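Local atomic coordinates of polycyclic ketone monooxygenase (Myceliophthora thermophila, PDB entry 5MQ6), a protein that uses FAD and NADPH to insert one oxygen atom beside the carbonyl of ketones, especially bulky polycyclic ones, giving esters or lactones. Residues 512-517 with 578-583. Numbering follows the deposited sequence.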
# COMPACT_ATOMS: atom_id res chain seq x y z
N GLY A 512 9.85 21.46 0.24
CA GLY A 512 10.16 20.11 -0.25
C GLY A 512 10.14 19.09 0.89
O GLY A 512 10.19 19.43 2.10
N ALA A 513 10.15 17.81 0.51
CA ALA A 513 10.17 16.75 1.51
C ALA A 513 11.32 16.97 2.47
O ALA A 513 12.46 17.27 2.07
CB ALA A 513 10.26 15.39 0.85
N ALA A 514 11.04 16.82 3.77
CA ALA A 514 12.09 16.93 4.76
C ALA A 514 11.85 16.10 5.97
O ALA A 514 10.91 16.38 6.70
CB ALA A 514 12.27 18.39 5.19
N THR A 515 12.72 15.13 6.20
CA THR A 515 12.66 14.27 7.32
C THR A 515 14.05 13.86 7.71
O THR A 515 15.00 14.14 7.03
CB THR A 515 11.98 12.93 6.99
OG1 THR A 515 12.79 12.19 6.07
CG2 THR A 515 10.59 13.20 6.41
N LEU A 516 14.16 13.21 8.86
CA LEU A 516 15.26 12.32 9.12
C LEU A 516 14.75 10.85 9.04
O LEU A 516 13.78 10.45 9.72
CB LEU A 516 15.95 12.56 10.43
CG LEU A 516 17.15 11.71 10.73
CD1 LEU A 516 18.20 11.82 9.73
CD2 LEU A 516 17.69 11.92 12.15
N HIS A 517 15.40 10.10 8.16
CA HIS A 517 15.14 8.65 7.95
C HIS A 517 13.74 8.29 7.47
O HIS A 517 13.30 7.11 7.54
CB HIS A 517 15.51 7.89 9.24
CG HIS A 517 16.92 8.09 9.70
ND1 HIS A 517 17.30 7.95 11.03
CD2 HIS A 517 18.07 8.31 9.03
CE1 HIS A 517 18.60 8.11 11.13
NE2 HIS A 517 19.09 8.27 9.93
N ALA A 578 20.32 17.73 5.90
CA ALA A 578 21.36 16.83 5.49
C ALA A 578 20.79 15.54 4.87
O ALA A 578 21.28 15.04 3.87
CB ALA A 578 22.25 16.53 6.70
N TRP A 579 19.73 15.01 5.49
CA TRP A 579 19.19 13.72 5.10
C TRP A 579 18.56 13.92 3.70
O TRP A 579 18.75 13.10 2.78
CB TRP A 579 18.17 13.24 6.18
CG TRP A 579 17.55 11.93 5.77
CD1 TRP A 579 16.35 11.73 5.31
CD2 TRP A 579 18.24 10.69 5.72
NE1 TRP A 579 16.19 10.38 4.97
CE2 TRP A 579 17.36 9.74 5.21
CE3 TRP A 579 19.53 10.29 6.07
CZ2 TRP A 579 17.71 8.45 5.03
CZ3 TRP A 579 19.89 8.99 5.87
CH2 TRP A 579 18.98 8.08 5.40
N SER A 580 17.89 15.09 3.54
CA SER A 580 17.25 15.46 2.29
C SER A 580 18.24 15.62 1.13
O SER A 580 17.93 15.15 0.02
CB SER A 580 16.27 16.65 2.44
OG SER A 580 15.44 16.55 3.56
N PHE A 581 19.43 16.19 1.40
CA PHE A 581 20.51 16.22 0.40
C PHE A 581 21.03 14.81 0.16
O PHE A 581 21.40 14.46 -0.95
CB PHE A 581 21.60 17.25 0.74
CG PHE A 581 21.23 18.64 0.34
CD1 PHE A 581 20.29 19.33 1.08
CD2 PHE A 581 21.69 19.19 -0.87
CE1 PHE A 581 19.85 20.59 0.68
CE2 PHE A 581 21.26 20.47 -1.28
CZ PHE A 581 20.32 21.17 -0.51
N GLU A 582 21.06 13.95 1.18
CA GLU A 582 21.37 12.52 0.93
C GLU A 582 20.37 11.94 -0.09
O GLU A 582 20.80 11.30 -1.06
CB GLU A 582 21.46 11.69 2.19
CG GLU A 582 21.69 10.22 2.06
CD GLU A 582 23.07 9.86 1.49
OE1 GLU A 582 23.96 10.73 1.41
OE2 GLU A 582 23.26 8.66 1.13
N ILE A 583 19.08 12.18 0.11
CA ILE A 583 18.08 11.60 -0.75
C ILE A 583 18.32 12.11 -2.23
O ILE A 583 18.25 11.30 -3.19
CB ILE A 583 16.67 11.92 -0.26
CG1 ILE A 583 16.40 11.24 1.14
CG2 ILE A 583 15.63 11.64 -1.38
CD1 ILE A 583 16.45 9.70 1.16
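With its CG turned away from the backbone N (chi1 177°), Trp579 carries its indole out from helix 573-585 to the loop, where the CG of His517 lies anti to its carbonyl carbon (chi1 -57°) and its imidazole comes edge-on over the indole. The result is a T-shaped (edge-to-face) aromatic pair that joins the loop after helix 504-511 to helix 573-585, away from the FAD and NADPH sites. The imidazole edge points at the indole face, with ring planes at 87° and the centroid of the His517 ring 4.8 Å from that of the Trp579 six-membered ring. His517 CD2 makes the touch, 3.7 Å from Trp579 CZ3. The backbone lies over the same face, with His517 N 3.3 Å above the indole plane, toward its rim. Trp579 NE1 is also near this amide, but both are donors; NE1 bonds instead to the carbonyl of Gln534. Leu516 crosses the tryptophan side chain at about a right angle. Its CD1 packs 3.8 Å from Trp579 CB and also lies over one face of the His517 ring. An alanine in place of Trp579 would probably leave the His517 edge without its aromatic face and the Gln534 carbonyl without this donor. On the next residue of helix 573-585, Ser580 OG hydrogen-bonds to Glu576 O in its own helix and lies 3.6 Å from Ala514 CA.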